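Local coordinates for dihydrodipicolinate synthase (Oceanobacillus iheyensis HTE831, PDB 3D0C), which probably acts as a 4-hydroxy-tetrahydrodipicolinate synthase, a lyase of lysine biosynthesis that would condense pyruvate with aspartate semialdehyde, at residues A[10-15]-A[83-88]; A[19-24]-A[28-33]; A[48-53]-A[72-77]; A[62-67]-A[96-101]; A[216-221]-A[262-267]. The protein carries 1 engineered substitution. All blocks are in the same frame, centred on the assembly; numbering follows the deposited sequence.

Interaction 1 of 5, residues A[10-15]-A[83-88]; sequences KRFSTI and TVVAGI
The hydroxyl of T83 takes a hydrogen bond from the guanidinium of R11, with NH1 3.1 Å from OG1 and a bent N-H...O angle of 141°. The bond ties the turn ahead of the first strand of a TIM barrel to the start of the third strand, 83-88, at the end of the barrel where the strands begin. R11 is stretched out from CG to NE, which carries its end group to the strand. The hydroxyl does not sit squarely in front of the guanidinium: it is tilted 27° out of that plane. The aliphatic part of the arginine follows the same atom, with CD only 3.2 Å from T83 OG1. OG1 stands beside the backbone N (chi1 -67°), and the methyl CG2 lies at the edge of the guanidinium, in its plane, 3.9 Å from R11 NH1. A valine at this position would probably leave R11 NH1 without its hydroxyl partner and let the exposed arginine end swing away. S13 centres an inverse gamma turn that bends the chain from here toward strand 15-17. Two residues along the strand from T83, V85 also faces the loop; its side chain packs on V49 and M111 of the flanking strands and lies about 5 Å from that of K167, the predicted Schiff-base lysine. V85 CG2 sits at the edge of the F12 ring, in its plane, 3.9 Å from CE1 of F12.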
# COMPACT_ATOMS: atom_id res chain seq x y z
N LYS A 10 -16.20 -6.91 23.73
CA LYS A 10 -15.91 -6.19 24.97
C LYS A 10 -14.43 -6.24 25.34
O LYS A 10 -13.94 -5.39 26.09
CB LYS A 10 -16.75 -6.76 26.12
CG LYS A 10 -18.25 -6.52 25.96
CD LYS A 10 -19.02 -7.17 27.08
CE LYS A 10 -20.52 -6.96 26.94
NZ LYS A 10 -21.27 -7.76 27.95
N ARG A 11 -13.71 -7.22 24.81
CA ARG A 11 -12.28 -7.36 25.08
C ARG A 11 -11.45 -6.16 24.62
O ARG A 11 -10.35 -5.91 25.13
CB ARG A 11 -11.71 -8.60 24.38
CG ARG A 11 -12.32 -9.92 24.79
CD ARG A 11 -11.59 -11.05 24.09
NE ARG A 11 -12.11 -12.36 24.45
CZ ARG A 11 -11.43 -13.49 24.27
NH1 ARG A 11 -10.21 -13.46 23.74
NH2 ARG A 11 -11.97 -14.65 24.63
N PHE A 12 -11.98 -5.41 23.66
CA PHE A 12 -11.26 -4.27 23.11
C PHE A 12 -11.43 -2.93 23.83
O PHE A 12 -10.91 -1.91 23.38
CB PHE A 12 -11.62 -4.15 21.63
CG PHE A 12 -11.37 -5.43 20.88
CD1 PHE A 12 -10.07 -5.82 20.56
CD2 PHE A 12 -12.42 -6.27 20.55
CE1 PHE A 12 -9.82 -7.03 19.95
CE2 PHE A 12 -12.19 -7.49 19.93
CZ PHE A 12 -10.88 -7.87 19.63
N SER A 13 -12.14 -2.95 24.96
CA SER A 13 -12.33 -1.74 25.75
C SER A 13 -11.09 -1.59 26.62
O SER A 13 -11.16 -1.67 27.85
CB SER A 13 -13.57 -1.86 26.64
OG SER A 13 -14.74 -1.88 25.83
N THR A 14 -9.95 -1.38 25.97
CA THR A 14 -8.68 -1.25 26.67
C THR A 14 -7.65 -0.81 25.64
O THR A 14 -8.00 -0.35 24.55
CB THR A 14 -8.25 -2.61 27.28
OG1 THR A 14 -7.08 -2.44 28.10
CG2 THR A 14 -7.95 -3.59 26.17
N ILE A 15 -6.37 -0.95 25.97
CA ILE A 15 -5.33 -0.59 25.02
C ILE A 15 -4.96 -1.80 24.15
O ILE A 15 -4.74 -2.90 24.67
CB ILE A 15 -4.04 -0.11 25.74
CG1 ILE A 15 -4.31 1.21 26.47
CG2 ILE A 15 -2.89 0.02 24.73
CD1 ILE A 15 -3.09 1.78 27.19
N THR A 83 -5.48 -11.30 24.66
CA THR A 83 -6.18 -11.56 23.41
C THR A 83 -5.21 -11.25 22.28
O THR A 83 -4.58 -10.19 22.27
CB THR A 83 -7.43 -10.66 23.27
OG1 THR A 83 -8.40 -11.01 24.25
CG2 THR A 83 -8.05 -10.81 21.89
N VAL A 84 -5.07 -12.17 21.33
CA VAL A 84 -4.15 -11.96 20.23
C VAL A 84 -4.90 -11.68 18.92
O VAL A 84 -5.78 -12.44 18.52
CB VAL A 84 -3.20 -13.19 20.05
CG1 VAL A 84 -2.23 -12.94 18.91
CG2 VAL A 84 -2.43 -13.44 21.34
N VAL A 85 -4.54 -10.58 18.29
CA VAL A 85 -5.16 -10.18 17.03
C VAL A 85 -4.06 -10.19 15.99
O VAL A 85 -3.10 -9.41 16.05
CB VAL A 85 -5.77 -8.77 17.14
CG1 VAL A 85 -6.50 -8.42 15.85
CG2 VAL A 85 -6.71 -8.72 18.34
N ALA A 86 -4.20 -11.10 15.03
CA ALA A 86 -3.21 -11.25 13.98
C ALA A 86 -3.52 -10.43 12.74
O ALA A 86 -4.57 -10.58 12.12
CB ALA A 86 -3.09 -12.71 13.61
N GLY A 87 -2.57 -9.57 12.36
CA GLY A 87 -2.77 -8.74 11.19
C GLY A 87 -2.60 -9.49 9.89
O GLY A 87 -1.68 -10.30 9.74
N ILE A 88 -3.52 -9.24 8.95
CA ILE A 88 -3.48 -9.87 7.64
C ILE A 88 -3.74 -8.81 6.57
O ILE A 88 -4.29 -7.75 6.85
CB ILE A 88 -4.56 -10.99 7.52
CG1 ILE A 88 -5.96 -10.41 7.74
CG2 ILE A 88 -4.29 -12.08 8.56
CD1 ILE A 88 -7.09 -11.42 7.55

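Interaction 2 of 5, residues A[19-24]-A[28-33]; sequences NIVPFL and REIDWK
P22 and L24 make the backbone bonds to 28-33: D31 N gives to P22 O at 2.9 Å, and L24 N gives to E29 O at 2.6 Å. Between them F23 and I30 form a single beta bridge, and a weak bond from R28 N to L24 O closes the end of the turn. One water donates to both F23 O and D31 OD2. OD2 also pairs with R274, while OD1 caps G34 N.

Among apolar pairs, F23 CE1 touches I30 CG1 at 4.1 Å, and CG2 of the same isoleucine meets V21 CG1. A carbonyl meets a ring where V21 O, which also accepts from K265 NZ, sits over the centre of the F23 phenyl, 3.4 Å above its plane. With L24 CG beside its backbone N (chi1 -69°), the leucine crosses D31 at about a right angle, setting L24 CD2 3.8 Å from D31 CG. A glycine in place of L24 would probably uncover the flank of the D31 carboxylate.

All this folds the loop after the first barrel strand back on itself and delivers D31 as N-cap of helix 32-44, a beta-alpha connection of the TIM barrel.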
# COMPACT_ATOMS: atom_id res chain seq x y z
N ASN A 19 2.95 -4.69 19.04
CA ASN A 19 4.36 -4.97 19.32
C ASN A 19 5.27 -4.73 18.13
O ASN A 19 4.82 -4.61 17.00
CB ASN A 19 4.51 -6.44 19.74
CG ASN A 19 4.15 -7.40 18.62
OD1 ASN A 19 2.97 -7.59 18.30
ND2 ASN A 19 5.16 -7.99 17.99
N ILE A 20 6.57 -4.65 18.39
CA ILE A 20 7.51 -4.48 17.30
C ILE A 20 8.07 -5.86 16.98
O ILE A 20 7.75 -6.85 17.65
CB ILE A 20 8.72 -3.60 17.69
CG1 ILE A 20 9.44 -4.24 18.88
CG2 ILE A 20 8.26 -2.18 18.00
CD1 ILE A 20 10.86 -3.74 19.05
N VAL A 21 8.89 -5.91 15.94
CA VAL A 21 9.57 -7.14 15.54
C VAL A 21 11.02 -6.72 15.40
O VAL A 21 11.41 -6.13 14.39
CB VAL A 21 9.10 -7.70 14.17
CG1 VAL A 21 10.03 -8.82 13.74
CG2 VAL A 21 7.67 -8.23 14.27
N PRO A 22 11.84 -6.98 16.42
CA PRO A 22 13.25 -6.59 16.33
C PRO A 22 13.99 -7.41 15.28
O PRO A 22 13.68 -8.59 15.07
CB PRO A 22 13.77 -6.80 17.75
CG PRO A 22 12.91 -7.89 18.28
CD PRO A 22 11.53 -7.56 17.74
N PHE A 23 14.96 -6.80 14.62
CA PHE A 23 15.75 -7.49 13.61
C PHE A 23 17.20 -7.53 14.06
O PHE A 23 17.61 -6.75 14.92
CB PHE A 23 15.61 -6.78 12.26
CG PHE A 23 14.19 -6.70 11.75
CD1 PHE A 23 13.47 -7.86 11.47
CD2 PHE A 23 13.57 -5.47 11.58
CE1 PHE A 23 12.15 -7.79 11.02
CE2 PHE A 23 12.25 -5.39 11.13
CZ PHE A 23 11.54 -6.56 10.85
N LEU A 24 17.98 -8.44 13.49
CA LEU A 24 19.38 -8.59 13.88
C LEU A 24 20.38 -7.69 13.14
O LEU A 24 20.09 -7.13 12.09
CB LEU A 24 19.82 -10.05 13.70
CG LEU A 24 19.23 -11.10 14.65
CD1 LEU A 24 19.53 -12.47 14.09
CD2 LEU A 24 19.82 -10.94 16.04
N ARG A 28 19.62 -8.41 9.19
CA ARG A 28 18.23 -7.96 9.33
C ARG A 28 17.27 -9.11 9.58
O ARG A 28 16.06 -8.94 9.47
CB ARG A 28 17.77 -7.19 8.10
CG ARG A 28 18.55 -5.90 7.79
CD ARG A 28 17.74 -5.03 6.83
NE ARG A 28 18.52 -3.97 6.19
CZ ARG A 28 18.57 -2.70 6.60
NH1 ARG A 28 17.88 -2.31 7.66
NH2 ARG A 28 19.29 -1.82 5.92
N GLU A 29 17.80 -10.29 9.89
CA GLU A 29 16.93 -11.44 10.16
C GLU A 29 16.18 -11.15 11.46
O GLU A 29 16.61 -10.33 12.27
CB GLU A 29 17.74 -12.73 10.31
CG GLU A 29 18.40 -13.22 9.02
CD GLU A 29 17.40 -13.47 7.90
OE1 GLU A 29 16.47 -14.29 8.08
OE2 GLU A 29 17.54 -12.85 6.82
N ILE A 30 15.05 -11.82 11.65
CA ILE A 30 14.25 -11.62 12.85
C ILE A 30 14.99 -12.06 14.11
O ILE A 30 15.55 -13.16 14.18
CB ILE A 30 12.92 -12.41 12.77
CG1 ILE A 30 12.09 -11.90 11.59
CG2 ILE A 30 12.16 -12.29 14.08
CD1 ILE A 30 10.81 -12.69 11.34
N ASP A 31 15.00 -11.18 15.11
CA ASP A 31 15.64 -11.45 16.39
C ASP A 31 14.54 -12.07 17.26
O ASP A 31 13.82 -11.36 17.96
CB ASP A 31 16.13 -10.13 16.98
CG ASP A 31 16.83 -10.31 18.31
OD1 ASP A 31 16.84 -11.43 18.86
OD2 ASP A 31 17.35 -9.30 18.82
N TRP A 32 14.42 -13.39 17.20
CA TRP A 32 13.38 -14.07 17.95
C TRP A 32 13.44 -13.85 19.45
O TRP A 32 12.41 -13.82 20.12
CB TRP A 32 13.38 -15.56 17.61
CG TRP A 32 13.05 -15.79 16.17
CD1 TRP A 32 13.91 -16.12 15.17
CD2 TRP A 32 11.77 -15.59 15.55
NE1 TRP A 32 13.25 -16.13 13.96
CE2 TRP A 32 11.94 -15.82 14.17
CE3 TRP A 32 10.50 -15.25 16.03
CZ2 TRP A 32 10.88 -15.70 13.26
CZ3 TRP A 32 9.45 -15.14 15.13
CH2 TRP A 32 9.65 -15.37 13.76
N LYS A 33 14.65 -13.70 19.98
CA LYS A 33 14.84 -13.47 21.41
C LYS A 33 14.25 -12.09 21.73
O LYS A 33 13.44 -11.96 22.65
CB LYS A 33 16.34 -13.47 21.74
CG LYS A 33 16.69 -13.96 23.15
CD LYS A 33 16.05 -13.11 24.23
CE LYS A 33 16.48 -13.58 25.61
NZ LYS A 33 15.74 -12.91 26.71
O HOH W 1 17.46 -6.85 17.81

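Interaction 3 of 5, residues A[48-53]-A[72-77]; sequences EVIVPN and TRVTEL
Strand 49-50 with its continuation and helix 64-78 come nearest at P52 and V74, whose CA atoms are 6.6 Å apart, a spacing bridged by aliphatic side chains. Of residues 72-77, V74 makes the contact, using both branches. With CG1 anti to the backbone N (chi1 -180°), that methyl reaches toward I50 while CG2 is turned to the proline. I50 is extended to its last carbon, and the two side chains come tip to tip, I50 CD1 3.8 Å from V74 CG1. P52 offers one corner of its ring: CB lies 3.7 Å from V74 CG2 and 3.8 Å from V74 CB, so the proline carbon is set against the fork of the valine. V74 CG1 also comes within 4.0 Å of P52 CB, so both V74 methyls lie near that carbon while CG1 alone also meets I50.

The same layer goes on beyond these residues. I50 also touches V78, further along the helix, and V84, on the next strand, touches I50, P52 and T75, while V49 is directed the other way, onto V85. At the end of the strand segment, N53 ND2 bonds to A67 O, a polar link between the loop and the same helix. The contact is the inner seam of a beta-alpha-beta unit, strand 49-50, helix 64-78 and strand 83-88, the right-handed crossover repeated around a TIM barrel.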
# COMPACT_ATOMS: atom_id res chain seq x y z
N GLU A 48 -3.58 -6.22 27.59
CA GLU A 48 -4.61 -7.26 27.52
C GLU A 48 -4.90 -7.72 26.09
O GLU A 48 -5.48 -8.78 25.86
CB GLU A 48 -5.91 -6.75 28.14
CG GLU A 48 -5.81 -6.42 29.62
CD GLU A 48 -7.06 -5.74 30.17
OE1 GLU A 48 -8.15 -5.92 29.59
OE2 GLU A 48 -6.94 -5.02 31.18
N VAL A 49 -4.51 -6.88 25.13
CA VAL A 49 -4.71 -7.15 23.71
C VAL A 49 -3.40 -6.85 22.99
O VAL A 49 -2.87 -5.74 23.07
CB VAL A 49 -5.85 -6.28 23.14
CG1 VAL A 49 -6.04 -6.56 21.65
CG2 VAL A 49 -7.13 -6.56 23.89
N ILE A 50 -2.85 -7.84 22.31
CA ILE A 50 -1.60 -7.65 21.60
C ILE A 50 -1.87 -7.89 20.12
O ILE A 50 -2.64 -8.77 19.76
CB ILE A 50 -0.50 -8.60 22.14
CG1 ILE A 50 0.84 -8.29 21.48
CG2 ILE A 50 -0.90 -10.05 21.92
CD1 ILE A 50 2.03 -9.01 22.09
N VAL A 51 -1.22 -7.11 19.27
CA VAL A 51 -1.46 -7.23 17.84
C VAL A 51 -0.24 -7.53 17.00
O VAL A 51 0.42 -6.61 16.51
CB VAL A 51 -2.11 -5.95 17.29
CG1 VAL A 51 -2.52 -6.16 15.84
CG2 VAL A 51 -3.32 -5.55 18.15
N PRO A 52 0.10 -8.83 16.81
CA PRO A 52 1.26 -9.16 15.99
C PRO A 52 0.93 -8.86 14.53
O PRO A 52 -0.23 -8.92 14.12
CB PRO A 52 1.46 -10.65 16.26
CG PRO A 52 0.06 -11.14 16.49
CD PRO A 52 -0.53 -10.04 17.36
N ASN A 53 1.95 -8.52 13.74
CA ASN A 53 1.77 -8.17 12.34
C ASN A 53 0.95 -6.92 12.10
O ASN A 53 0.13 -6.83 11.17
CB ASN A 53 1.21 -9.35 11.54
CG ASN A 53 2.28 -10.39 11.24
OD1 ASN A 53 3.45 -10.04 11.06
ND2 ASN A 53 1.90 -11.66 11.18
N THR A 72 2.54 -16.80 14.65
CA THR A 72 2.60 -18.06 15.37
C THR A 72 3.37 -17.90 16.67
O THR A 72 2.89 -18.29 17.75
CB THR A 72 3.26 -19.15 14.49
OG1 THR A 72 2.41 -19.42 13.36
CG2 THR A 72 3.46 -20.44 15.28
N ARG A 73 4.56 -17.32 16.57
CA ARG A 73 5.45 -17.09 17.71
C ARG A 73 4.78 -16.29 18.83
O ARG A 73 4.81 -16.68 20.00
CB ARG A 73 6.70 -16.34 17.25
CG ARG A 73 7.74 -16.11 18.33
CD ARG A 73 8.59 -17.36 18.52
NE ARG A 73 9.79 -17.09 19.30
CZ ARG A 73 10.85 -17.90 19.34
NH1 ARG A 73 10.84 -19.02 18.63
NH2 ARG A 73 11.90 -17.59 20.08
N VAL A 74 4.20 -15.15 18.46
CA VAL A 74 3.54 -14.32 19.45
C VAL A 74 2.36 -15.05 20.09
O VAL A 74 2.23 -15.06 21.32
CB VAL A 74 3.03 -12.99 18.83
CG1 VAL A 74 2.35 -12.13 19.91
CG2 VAL A 74 4.20 -12.24 18.22
N THR A 75 1.51 -15.66 19.27
CA THR A 75 0.35 -16.38 19.79
C THR A 75 0.74 -17.43 20.83
O THR A 75 0.15 -17.50 21.92
CB THR A 75 -0.44 -17.07 18.64
OG1 THR A 75 -0.95 -16.08 17.74
CG2 THR A 75 -1.61 -17.88 19.20
N GLU A 76 1.73 -18.25 20.49
CA GLU A 76 2.18 -19.30 21.39
C GLU A 76 2.84 -18.75 22.65
O GLU A 76 2.62 -19.27 23.74
CB GLU A 76 3.13 -20.26 20.65
CG GLU A 76 2.50 -20.83 19.38
CD GLU A 76 3.33 -21.92 18.73
OE1 GLU A 76 4.56 -21.75 18.61
OE2 GLU A 76 2.74 -22.94 18.32
N LEU A 77 3.64 -17.69 22.50
CA LEU A 77 4.30 -17.10 23.66
C LEU A 77 3.25 -16.52 24.62
O LEU A 77 3.31 -16.75 25.83
CB LEU A 77 5.26 -16.00 23.22
CG LEU A 77 6.04 -15.31 24.34
CD1 LEU A 77 6.80 -16.36 25.15
CD2 LEU A 77 6.99 -14.30 23.76

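Interaction 4 of 5, residues A[62-67]-A[96-101]; sequences LTIEEA and IELGKS
I64 and L98 meet at about a right angle, I64 CG2 lying 4.2 Å from L98 CD2. The first torsion of the isoleucine (chi1 -69°) puts CG2 anti to the backbone N and presents that methyl to the other segment. A further bend at chi2 (-60°) sets CD1, which also lies near L98, 4.3 Å from its CD1. L98 CD2 reaches the methyl of A67 as well, with CB at 4.2 Å. One leucine branch thus rests against two side chains three residues apart, about one turn of the partner helix. These are neighbouring outer helices of the TIM barrel, 64-78 and 92-104, packed side by side against the strands.

E97 is extended and crosses I64 obliquely, bringing OE2 4.1 Å from I64 CG2; the charge itself is answered by K68. The start of helix 64-78 is fixed by a capping box. E66 N gives to T63 OG1 at 3.1 Å, and T63 N gives to E66 OE1 at 3.0 Å, nearly straight (168°) and onto the lone pair facing away from the other oxygen. E66 OE1 also takes a salt bridge from R279, and T63 packs on S91 of the second subunit.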
# COMPACT_ATOMS: atom_id res chain seq x y z
N LEU A 62 8.11 -7.84 5.97
CA LEU A 62 8.24 -9.27 6.19
C LEU A 62 7.72 -10.06 5.00
O LEU A 62 6.77 -9.63 4.33
CB LEU A 62 7.44 -9.70 7.43
CG LEU A 62 7.68 -8.98 8.76
CD1 LEU A 62 6.74 -9.54 9.80
CD2 LEU A 62 9.14 -9.16 9.20
N THR A 63 8.34 -11.20 4.72
CA THR A 63 7.87 -12.06 3.64
C THR A 63 6.64 -12.71 4.24
O THR A 63 6.39 -12.58 5.44
CB THR A 63 8.88 -13.18 3.28
OG1 THR A 63 9.10 -14.00 4.43
CG2 THR A 63 10.20 -12.60 2.80
N ILE A 64 5.86 -13.41 3.41
CA ILE A 64 4.66 -14.10 3.89
C ILE A 64 5.06 -15.16 4.92
O ILE A 64 4.41 -15.31 5.97
CB ILE A 64 3.92 -14.77 2.70
CG1 ILE A 64 3.32 -13.69 1.79
CG2 ILE A 64 2.83 -15.72 3.21
CD1 ILE A 64 2.32 -12.76 2.47
N GLU A 65 6.13 -15.89 4.62
CA GLU A 65 6.61 -16.92 5.53
C GLU A 65 6.99 -16.34 6.90
O GLU A 65 6.64 -16.90 7.95
CB GLU A 65 7.81 -17.62 4.92
CG GLU A 65 8.46 -18.65 5.80
CD GLU A 65 9.74 -19.18 5.19
OE1 GLU A 65 10.65 -18.35 4.95
OE2 GLU A 65 9.84 -20.40 4.95
N GLU A 66 7.71 -15.22 6.89
CA GLU A 66 8.11 -14.58 8.14
C GLU A 66 6.90 -14.06 8.91
O GLU A 66 6.87 -14.13 10.13
CB GLU A 66 9.07 -13.41 7.88
CG GLU A 66 10.38 -13.79 7.23
CD GLU A 66 11.25 -12.58 6.99
OE1 GLU A 66 10.77 -11.62 6.35
OE2 GLU A 66 12.41 -12.58 7.45
N ALA A 67 5.90 -13.54 8.20
CA ALA A 67 4.72 -13.02 8.87
C ALA A 67 3.98 -14.14 9.60
O ALA A 67 3.53 -13.96 10.74
CB ALA A 67 3.79 -12.34 7.86
N ILE A 96 -6.65 -14.53 3.44
CA ILE A 96 -7.25 -15.74 4.01
C ILE A 96 -6.15 -16.72 4.40
O ILE A 96 -6.21 -17.34 5.47
CB ILE A 96 -8.22 -16.39 2.99
CG1 ILE A 96 -9.43 -15.47 2.79
CG2 ILE A 96 -8.66 -17.77 3.49
CD1 ILE A 96 -10.39 -15.91 1.70
N GLU A 97 -5.13 -16.84 3.55
CA GLU A 97 -4.01 -17.73 3.82
C GLU A 97 -3.33 -17.33 5.14
O GLU A 97 -3.06 -18.18 6.00
CB GLU A 97 -2.99 -17.65 2.67
CG GLU A 97 -1.86 -18.67 2.77
CD GLU A 97 -0.73 -18.38 1.81
OE1 GLU A 97 -0.96 -17.70 0.78
OE2 GLU A 97 0.40 -18.84 2.08
N LEU A 98 -3.07 -16.03 5.30
CA LEU A 98 -2.45 -15.53 6.52
C LEU A 98 -3.38 -15.72 7.70
O LEU A 98 -2.95 -16.08 8.79
CB LEU A 98 -2.10 -14.05 6.37
CG LEU A 98 -0.91 -13.67 5.50
CD1 LEU A 98 -0.90 -12.18 5.24
CD2 LEU A 98 0.37 -14.10 6.19
N GLY A 99 -4.67 -15.49 7.47
CA GLY A 99 -5.64 -15.63 8.54
C GLY A 99 -5.76 -17.06 9.05
O GLY A 99 -5.67 -17.29 10.26
N LYS A 100 -5.95 -18.01 8.15
CA LYS A 100 -6.08 -19.40 8.55
C LYS A 100 -4.85 -19.84 9.33
O LYS A 100 -4.97 -20.55 10.32
CB LYS A 100 -6.26 -20.30 7.33
CG LYS A 100 -7.66 -20.28 6.73
CD LYS A 100 -7.71 -21.16 5.48
CE LYS A 100 -9.11 -21.25 4.89
NZ LYS A 100 -10.03 -22.07 5.72
N SER A 101 -3.68 -19.39 8.88
CA SER A 101 -2.44 -19.75 9.55
C SER A 101 -2.36 -19.25 10.99
O SER A 101 -2.02 -20.02 11.90
CB SER A 101 -1.24 -19.23 8.76
OG SER A 101 -0.04 -19.44 9.49

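Interaction 5 of 5, residues A[216-221]-A[262-267]; sequences VNVFPQ and VIIKEA
N217 brings its CB against I264 CG2 at 4.1 Å, where the connection after the last strand of the TIM barrel meets helix 260-270, one of the extra helices that follow the barrel proper. Only the aliphatic root of the asparagine is used here. Its amide is turned elsewhere: ND2 gives to the backbone oxygens of G214 and I18, and OD1 takes a weak bond from N38, so this buried polar group is satisfied within the barrel.

V218 comes next and carries most of the contact with its two methyls. CG1, anti to the backbone N (chi1 -165°), lies 4.2 Å from A267 CB, while CG2 lies 4.0 Å from I264 CG2. The same CG2 is also 4.0 Å from the backbone oxygen I264 O, so the valine is fitted against the side of the helix between residues three apart, its side chain crossing that of I264 obliquely. F219 then occupies the N-cap position of helix 220-232, its ring meeting that of W300.

On helix 260-270, I264 does more than fill this seam, for its side chain lies about 4 Å from that of T56, a predicted pyruvate-binding residue. What it gives V218 and N217 is one branch, CG2: chi1 of -68° puts I264 CG1 beside the backbone N and so leaves CG2 anti to it.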
# COMPACT_ATOMS: atom_id res chain seq x y z
N VAL A 216 3.35 1.89 24.21
CA VAL A 216 3.38 0.85 25.22
C VAL A 216 4.64 -0.04 25.14
O VAL A 216 4.93 -0.76 26.09
CB VAL A 216 2.13 -0.05 25.16
CG1 VAL A 216 0.92 0.71 25.71
CG2 VAL A 216 1.87 -0.50 23.73
N ASN A 217 5.36 0.02 24.03
CA ASN A 217 6.59 -0.78 23.86
C ASN A 217 7.76 -0.12 24.58
O ASN A 217 8.83 -0.71 24.73
CB ASN A 217 6.97 -0.92 22.38
CG ASN A 217 6.00 -1.78 21.59
OD1 ASN A 217 5.90 -2.99 21.80
ND2 ASN A 217 5.27 -1.15 20.67
N VAL A 218 7.55 1.12 25.04
CA VAL A 218 8.61 1.87 25.69
C VAL A 218 8.22 2.42 27.06
O VAL A 218 8.95 2.24 28.04
CB VAL A 218 9.03 3.05 24.81
CG1 VAL A 218 10.35 3.62 25.29
CG2 VAL A 218 9.11 2.61 23.36
N PHE A 219 7.08 3.10 27.12
CA PHE A 219 6.58 3.68 28.37
C PHE A 219 5.12 3.30 28.57
O PHE A 219 4.24 4.16 28.58
CB PHE A 219 6.70 5.21 28.33
CG PHE A 219 8.11 5.71 28.49
CD1 PHE A 219 8.73 5.68 29.74
CD2 PHE A 219 8.81 6.22 27.41
CE1 PHE A 219 10.03 6.14 29.90
CE2 PHE A 219 10.11 6.69 27.56
CZ PHE A 219 10.73 6.65 28.80
N PRO A 220 4.84 2.00 28.75
CA PRO A 220 3.46 1.55 28.95
C PRO A 220 2.71 2.23 30.09
O PRO A 220 1.49 2.40 30.03
CB PRO A 220 3.62 0.05 29.18
CG PRO A 220 4.95 -0.03 29.88
CD PRO A 220 5.79 0.91 29.03
N GLN A 221 3.44 2.62 31.14
CA GLN A 221 2.81 3.27 32.30
C GLN A 221 2.13 4.59 31.91
O GLN A 221 1.12 4.96 32.50
CB GLN A 221 3.84 3.50 33.42
CG GLN A 221 4.58 2.23 33.87
CD GLN A 221 5.36 2.39 35.18
OE1 GLN A 221 6.11 3.36 35.37
NE2 GLN A 221 5.20 1.43 36.09
N VAL A 262 10.88 3.65 13.64
CA VAL A 262 12.27 3.93 14.00
C VAL A 262 12.35 4.73 15.30
O VAL A 262 13.30 4.58 16.07
CB VAL A 262 13.02 4.65 12.86
CG1 VAL A 262 12.31 5.92 12.47
CG2 VAL A 262 14.46 4.94 13.28
N ILE A 263 11.36 5.58 15.55
CA ILE A 263 11.34 6.37 16.77
C ILE A 263 11.21 5.44 17.98
O ILE A 263 11.88 5.61 19.00
CB ILE A 263 10.17 7.38 16.78
CG1 ILE A 263 10.55 8.63 15.98
CG2 ILE A 263 9.80 7.75 18.22
CD1 ILE A 263 11.62 9.50 16.64
N ILE A 264 10.33 4.44 17.85
CA ILE A 264 10.11 3.49 18.93
C ILE A 264 11.34 2.62 19.20
O ILE A 264 11.72 2.43 20.35
CB ILE A 264 8.90 2.56 18.61
CG1 ILE A 264 7.60 3.37 18.64
CG2 ILE A 264 8.83 1.43 19.60
CD1 ILE A 264 6.38 2.55 18.27
N LYS A 265 11.97 2.11 18.14
CA LYS A 265 13.15 1.26 18.30
C LYS A 265 14.36 2.02 18.85
O LYS A 265 15.08 1.50 19.70
CB LYS A 265 13.50 0.56 16.99
CG LYS A 265 12.53 -0.57 16.64
CD LYS A 265 12.97 -1.40 15.44
CE LYS A 265 12.05 -2.61 15.26
NZ LYS A 265 12.40 -3.45 14.08
N GLU A 266 14.59 3.24 18.38
CA GLU A 266 15.72 3.99 18.89
C GLU A 266 15.46 4.36 20.34
O GLU A 266 16.38 4.40 21.16
CB GLU A 266 15.99 5.23 18.03
CG GLU A 266 16.64 4.87 16.71
CD GLU A 266 17.49 5.99 16.14
OE1 GLU A 266 18.05 6.78 16.93
OE2 GLU A 266 17.61 6.07 14.90
N ALA A 267 14.20 4.62 20.67
CA ALA A 267 13.83 4.97 22.04
C ALA A 267 14.07 3.78 22.96
O ALA A 267 14.63 3.93 24.05
CB ALA A 267 12.35 5.39 22.11

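How the interactions relate
From the N terminus, interaction 1 closes the widest early loop, joining the turn ahead of strand 15-17 to strand 83-88. Nested inside it are interaction 2, a tight turn before helix 32-44, and, later in the chain, interaction 3. Interactions 1 and 3 lie on neighbouring strands 83-88 and 49-50, where T83 N probably bonds to E48 O. Interaction 4 opens within the loops of 1 and 3 and closes beyond both, so it crosses them, packing helix 64-78 on helix 92-104. Interaction 5 comes last in series, tying the region after the last barrel strand to helix 260-270; K265 NZ reaches back to V21 O of interaction 2.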